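Local atomic coordinates of uricase (Bacillus fastidiosus, PDB entry 4R8X), a protein that catalyses the oxidation of urate by molecular oxygen, the first step in the conversion of urate to (S)-allantoin. Residues 5-10 against 47-52; 94-99 against 107-112. One frame throughout, in Å; residues are numbered along the deposited sequence.

In the fold
Interactions 1 and 2 occupy adjoining parts of one half of the chain, their centres about 10 Å apart. Strand 40-50 links them: it pairs with strand 5-17 in interaction 1 and, along its other edge, with strand 108-125, whose start is the floor of interaction 2. Probable hydrogen bonds join the two contacts at Ala-48 N to Arg-110 O, 2.9 Å, and at Lys-50 O to Asp-107 N, 2.8 Å. Their apolar sides merge as well, with Val-47 CG2 3.6 Å from Leu-111 CD2. Both lie away from the predicted urate-binding residues Phe-179, Arg-196, Gln-245 and Asn-271, although a neighbouring subunit brings its own Gln-245 against Tyr-7.

Interaction 1 of 2, residues 5-10 against 47-52; sequences MFYGKG and VALKGE
Tyr-7 and Lys-9 pair with Leu-49 and Val-47 in the antiparallel sheet of the uricase T-fold, both as hydrogen-bonded pairs. The Leu-49 N to Tyr-7 O bond is short and nearly straight (2.8 Å, 175° at the hydrogen), whereas its return from Tyr-7 N to Leu-49 O is weak. Val-47 N and Lys-9 O lie 3.0 Å apart in the next pair. Between the two pairs, Gly-8 brings its CA to 3.1 Å from Val-47 O in a CA-H...O contact; a beta carbon there would run into that oxygen. With CG set between the backbone N and the carbonyl carbon (chi1 83°), the Tyr-7 ring crosses the Leu-49 side chain at a slant, CE1 4.0 Å from Leu-49 CB and OH 3.9 Å from Leu-49 CD1, while the hydroxyl bonds Val-67 O. Where direct pairing ends, a water bridges Met-5 O and Gly-51 N, and the bent Met-5 chain lays CE 3.4 Å from Gly-51 O. Tyr-7, Leu-49 and Val-47 meet Met-72 of helix 69-82; strand 108-125 continues the sheet beyond 40-50, and a strand of a second subunit pairs with residues 5-10 on their other edge.

Interaction 2 of 2, residues 94-99 against 107-112; sequences YVCEAF and DAVRLE
Helix 88-102 lies over strand 108-125 where Cys-96 and Val-109 bring their CA atoms nearest each other, the axes of the two short segments coming within 8.0 Å and their directions differing by 153°, closer to antiparallel than to perpendicular. This is helix-on-sheet packing of the T-fold, between a helix and the strand that follows it. Val-109 points at the helix and uses both of its methyls: CG2 presses on Phe-99 CB at 3.7 Å, and CG1, placed anti to the backbone N (chi1 179°), reaches Phe-99 CD2 at 3.9 Å. The Phe-99 ring is held in turn by stacking with Phe-75. About one helical turn earlier, the sulfur of Cys-96 settles between the two inward-facing strand residues, SG 3.4 Å from Val-109 O and 3.8 Å from Leu-111 CD2. That same leucine methyl meets Val-95 CG1 at 4.0 Å. Trimming Val-109 to an alanine would remove both methyls and would probably open a gap between the strand and Phe-99, leaving the phenylalanine with less to rest on from the sheet. Val-47 and Leu-49 of the neighbouring strand 40-50 both touch Val-109, and Ile-76 of helix 69-82 touches Val-95, so the apolar layer continues into strand 40-50 and helix 69-82. At the start of the strand, Asp-107 and Ala-108 together face Lys-50 in a classic beta bulge. Alternation along the strand sends Arg-110 away from the helix, where NH1 forms salt bridges with Glu-149 and Glu-161. Its NE is bound by Glu-112, two residues on: OE2 accepts through its anti lone pair, in the guanidinium plane, at 2.9 Å from Arg-110 NE and with 171° at the hydrogen.

Interaction 1 of 2, residues 5-10 against 47-52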
loop_
_atom_site.group_PDB
_atom_site.type_symbol
_atom_site.label_atom_id
_atom_site.label_comp_id
_atom_site.label_asym_id
_atom_site.label_seq_id
_atom_site.Cartn_x
_atom_site.Cartn_y
_atom_site.Cartn_z
ATOM N N MET D 5 15.060 -4.625 -25.193
ATOM C CA MET D 5 15.702 -3.311 -25.190
ATOM C C MET D 5 14.689 -2.192 -25.347
ATOM O O MET D 5 14.109 -2.010 -26.413
ATOM C CB MET D 5 16.788 -3.208 -26.266
ATOM C CG MET D 5 17.417 -1.826 -26.342
ATOM S SD MET D 5 18.938 -1.746 -27.315
ATOM C CE MET D 5 18.339 -2.070 -28.969
ATOM N N PHE D 6 14.473 -1.443 -24.266
ATOM C CA PHE D 6 13.590 -0.281 -24.296
ATOM C C PHE D 6 13.933 0.638 -23.130
ATOM O O PHE D 6 14.619 0.235 -22.194
ATOM C CB PHE D 6 12.108 -0.681 -24.253
ATOM C CG PHE D 6 11.733 -1.528 -23.063
ATOM C CD1 PHE D 6 11.453 -0.949 -21.834
ATOM C CD2 PHE D 6 11.648 -2.903 -23.177
ATOM C CE1 PHE D 6 11.101 -1.729 -20.730
ATOM C CE2 PHE D 6 11.297 -3.680 -22.087
ATOM C CZ PHE D 6 11.019 -3.094 -20.864
ATOM N N TYR D 7 13.472 1.878 -23.190
ATOM C CA TYR D 7 13.617 2.760 -22.043
ATOM C C TYR D 7 12.535 3.832 -22.130
ATOM O O TYR D 7 11.967 4.067 -23.201
ATOM C CB TYR D 7 15.026 3.364 -21.977
ATOM C CG TYR D 7 15.213 4.569 -22.853
ATOM C CD1 TYR D 7 15.158 4.465 -24.239
ATOM C CD2 TYR D 7 15.451 5.815 -22.293
ATOM C CE1 TYR D 7 15.331 5.571 -25.041
ATOM C CE2 TYR D 7 15.633 6.916 -23.078
ATOM C CZ TYR D 7 15.558 6.792 -24.453
ATOM O OH TYR D 7 15.718 7.897 -25.243
ATOM N N GLY D 8 12.240 4.483 -21.011
ATOM C CA GLY D 8 11.194 5.476 -21.033
ATOM C C GLY D 8 10.941 6.166 -19.714
ATOM O O GLY D 8 11.833 6.246 -18.866
ATOM N N LYS D 9 9.720 6.674 -19.563
ATOM C CA LYS D 9 9.301 7.370 -18.352
ATOM C C LYS D 9 7.985 6.787 -17.897
ATOM O O LYS D 9 7.049 6.675 -18.680
ATOM C CB LYS D 9 9.133 8.864 -18.634
ATOM C CG LYS D 9 9.110 9.742 -17.392
ATOM C CD LYS D 9 10.490 9.865 -16.786
ATOM C CE LYS D 9 10.756 11.246 -16.254
ATOM N NZ LYS D 9 12.163 11.323 -15.785
ATOM N N GLY D 10 7.914 6.444 -16.616
ATOM C CA GLY D 10 6.679 5.970 -16.010
ATOM C C GLY D 10 6.125 6.983 -15.034
ATOM O O GLY D 10 6.812 7.948 -14.706
ATOM N N VAL D 47 5.535 5.637 -20.997
ATOM C CA VAL D 47 6.022 5.582 -22.375
ATOM C C VAL D 47 7.316 4.801 -22.461
ATOM O O VAL D 47 8.196 4.959 -21.618
ATOM C CB VAL D 47 6.231 7.000 -22.979
ATOM C CG1 VAL D 47 7.172 7.854 -22.123
ATOM C CG2 VAL D 47 6.729 6.905 -24.424
ATOM N N ALA D 48 7.413 3.938 -23.474
ATOM C CA ALA D 48 8.635 3.202 -23.755
ATOM C C ALA D 48 9.034 3.455 -25.200
ATOM O O ALA D 48 8.193 3.353 -26.102
ATOM C CB ALA D 48 8.428 1.710 -23.522
ATOM N N LEU D 49 10.303 3.803 -25.410
ATOM C CA LEU D 49 10.849 3.979 -26.756
ATOM C C LEU D 49 11.666 2.750 -27.137
ATOM O O LEU D 49 12.370 2.178 -26.314
ATOM C CB LEU D 49 11.730 5.227 -26.806
ATOM C CG LEU D 49 11.130 6.537 -26.300
ATOM C CD1 LEU D 49 12.047 7.688 -26.680
ATOM C CD2 LEU D 49 9.724 6.773 -26.836
ATOM N N LYS D 50 11.581 2.349 -28.402
ATOM C CA LYS D 50 12.301 1.177 -28.895
ATOM C C LYS D 50 12.974 1.462 -30.223
ATOM O O LYS D 50 12.502 2.280 -31.016
ATOM C CB LYS D 50 11.348 -0.001 -29.100
ATOM C CG LYS D 50 10.656 -0.495 -27.844
ATOM C CD LYS D 50 9.629 -1.571 -28.174
ATOM C CE LYS D 50 8.909 -2.055 -26.919
ATOM N NZ LYS D 50 7.937 -3.137 -27.240
ATOM N N GLY D 51 14.074 0.762 -30.463
ATOM C CA GLY D 51 14.741 0.812 -31.749
ATOM C C GLY D 51 16.139 0.247 -31.680
ATOM O O GLY D 51 16.840 0.430 -30.692
ATOM N N GLU D 52 16.552 -0.432 -32.742
ATOM C CA GLU D 52 17.886 -1.014 -32.797
ATOM C C GLU D 52 18.972 0.043 -32.597
ATOM O O GLU D 52 20.061 -0.262 -32.113
ATOM C CB GLU D 52 18.100 -1.732 -34.132
ATOM C CG GLU D 52 17.860 -0.844 -35.347
ATOM C CD GLU D 52 18.331 -1.478 -36.644
ATOM O OE1 GLU D 52 19.315 -2.248 -36.611
ATOM O OE2 GLU D 52 17.718 -1.205 -37.698
HETATM O O HOH W 1 14.482 -1.582 -28.962
#

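Interaction 2 of 2, residues 94-99 against 107-112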
loop_
_atom_site.group_PDB
_atom_site.type_symbol
_atom_site.label_atom_id
_atom_site.label_comp_id
_atom_site.label_asym_id
_atom_site.label_seq_id
_atom_site.Cartn_x
_atom_site.Cartn_y
_atom_site.Cartn_z
ATOM N N TYR D 94 -2.209 9.010 -30.825
ATOM C CA TYR D 94 -1.768 10.347 -31.206
ATOM C C TYR D 94 -0.340 10.611 -30.727
ATOM O O TYR D 94 0.515 11.069 -31.490
ATOM C CB TYR D 94 -2.758 11.368 -30.632
ATOM C CG TYR D 94 -2.395 12.837 -30.726
ATOM C CD1 TYR D 94 -2.320 13.491 -31.953
ATOM C CD2 TYR D 94 -2.217 13.595 -29.569
ATOM C CE1 TYR D 94 -2.030 14.845 -32.016
ATOM C CE2 TYR D 94 -1.925 14.938 -29.629
ATOM C CZ TYR D 94 -1.833 15.561 -30.848
ATOM O OH TYR D 94 -1.550 16.905 -30.899
ATOM N N VAL D 95 -0.074 10.308 -29.462
ATOM C CA VAL D 95 1.256 10.513 -28.882
ATOM C C VAL D 95 2.327 9.599 -29.479
ATOM O O VAL D 95 3.423 10.060 -29.789
ATOM C CB VAL D 95 1.217 10.385 -27.344
ATOM C CG1 VAL D 95 2.629 10.391 -26.749
ATOM C CG2 VAL D 95 0.379 11.510 -26.737
ATOM N N CYS D 96 2.006 8.312 -29.632
ATOM C CA CYS D 96 2.917 7.362 -30.271
ATOM C C CYS D 96 3.345 7.849 -31.645
ATOM O O CYS D 96 4.532 7.852 -31.976
ATOM C CB CYS D 96 2.231 6.005 -30.444
ATOM S SG CYS D 96 1.996 5.027 -28.945
ATOM N N GLU D 97 2.361 8.231 -32.448
ATOM C CA GLU D 97 2.653 8.662 -33.813
ATOM C C GLU D 97 3.478 9.936 -33.801
ATOM O O GLU D 97 4.393 10.101 -34.612
ATOM C CB GLU D 97 1.353 8.828 -34.591
ATOM C CG GLU D 97 0.744 7.474 -34.910
ATOM C CD GLU D 97 -0.674 7.518 -35.442
ATOM O OE1 GLU D 97 -1.364 8.552 -35.300
ATOM O OE2 GLU D 97 -1.099 6.491 -36.009
ATOM N N ALA D 98 3.177 10.827 -32.861
ATOM C CA ALA D 98 3.909 12.083 -32.747
ATOM C C ALA D 98 5.379 11.843 -32.395
ATOM O O ALA D 98 6.270 12.474 -32.975
ATOM C CB ALA D 98 3.247 12.984 -31.713
ATOM N N PHE D 99 5.638 10.940 -31.447
ATOM C CA PHE D 99 7.016 10.585 -31.115
ATOM C C PHE D 99 7.753 10.078 -32.362
ATOM O O PHE D 99 8.886 10.484 -32.633
ATOM C CB PHE D 99 7.062 9.498 -30.027
ATOM C CG PHE D 99 7.103 10.014 -28.609
ATOM C CD1 PHE D 99 8.178 10.748 -28.146
ATOM C CD2 PHE D 99 6.091 9.690 -27.720
ATOM C CE1 PHE D 99 8.229 11.185 -26.830
ATOM C CE2 PHE D 99 6.131 10.114 -26.401
ATOM C CZ PHE D 99 7.200 10.873 -25.957
ATOM N N ASP D 107 12.157 3.019 -33.730
ATOM C CA ASP D 107 11.427 2.024 -34.523
ATOM C C ASP D 107 10.000 1.825 -34.006
ATOM O O ASP D 107 9.108 1.486 -34.767
ATOM C CB ASP D 107 12.125 0.655 -34.501
ATOM C CG ASP D 107 13.518 0.670 -35.109
ATOM O OD1 ASP D 107 13.821 1.560 -35.927
ATOM O OD2 ASP D 107 14.309 -0.239 -34.774
ATOM N N ALA D 108 9.795 2.001 -32.704
ATOM C CA ALA D 108 8.474 1.793 -32.123
ATOM C C ALA D 108 8.344 2.589 -30.838
ATOM O O ALA D 108 9.348 2.883 -30.179
ATOM C CB ALA D 108 8.221 0.309 -31.857
ATOM N N VAL D 109 7.107 2.970 -30.526
ATOM C CA VAL D 109 6.783 3.663 -29.284
ATOM C C VAL D 109 5.561 3.024 -28.635
ATOM O O VAL D 109 4.543 2.824 -29.289
ATOM C CB VAL D 109 6.490 5.154 -29.537
ATOM C CG1 VAL D 109 6.119 5.861 -28.224
ATOM C CG2 VAL D 109 7.694 5.828 -30.189
ATOM N N ARG D 110 5.668 2.717 -27.344
ATOM C CA ARG D 110 4.570 2.103 -26.607
ATOM C C ARG D 110 4.081 3.029 -25.512
ATOM O O ARG D 110 4.871 3.495 -24.692
ATOM C CB ARG D 110 5.054 0.808 -25.950
ATOM C CG ARG D 110 3.991 0.063 -25.148
ATOM C CD ARG D 110 4.588 -1.181 -24.508
ATOM N NE ARG D 110 3.601 -2.002 -23.805
ATOM C CZ ARG D 110 2.852 -2.916 -24.403
ATOM N NH1 ARG D 110 2.975 -3.106 -25.710
ATOM N NH2 ARG D 110 1.980 -3.639 -23.710
ATOM N N LEU D 111 2.782 3.287 -25.503
ATOM C CA LEU D 111 2.155 4.036 -24.420
ATOM C C LEU D 111 1.161 3.157 -23.690
ATOM O O LEU D 111 0.352 2.470 -24.315
ATOM C CB LEU D 111 1.420 5.263 -24.962
ATOM C CG LEU D 111 2.113 6.620 -24.968
ATOM C CD1 LEU D 111 2.352 7.124 -23.542
ATOM C CD2 LEU D 111 3.399 6.564 -25.804
ATOM N N GLU D 112 1.242 3.184 -22.362
ATOM C CA GLU D 112 0.257 2.545 -21.496
ATOM C C GLU D 112 -0.359 3.626 -20.619
ATOM O O GLU D 112 0.325 4.575 -20.230
ATOM C CB GLU D 112 0.931 1.508 -20.603
ATOM C CG GLU D 112 1.557 0.369 -21.374
ATOM C CD GLU D 112 2.358 -0.576 -20.500
ATOM O OE1 GLU D 112 2.284 -0.462 -19.255
ATOM O OE2 GLU D 112 3.071 -1.432 -21.063
#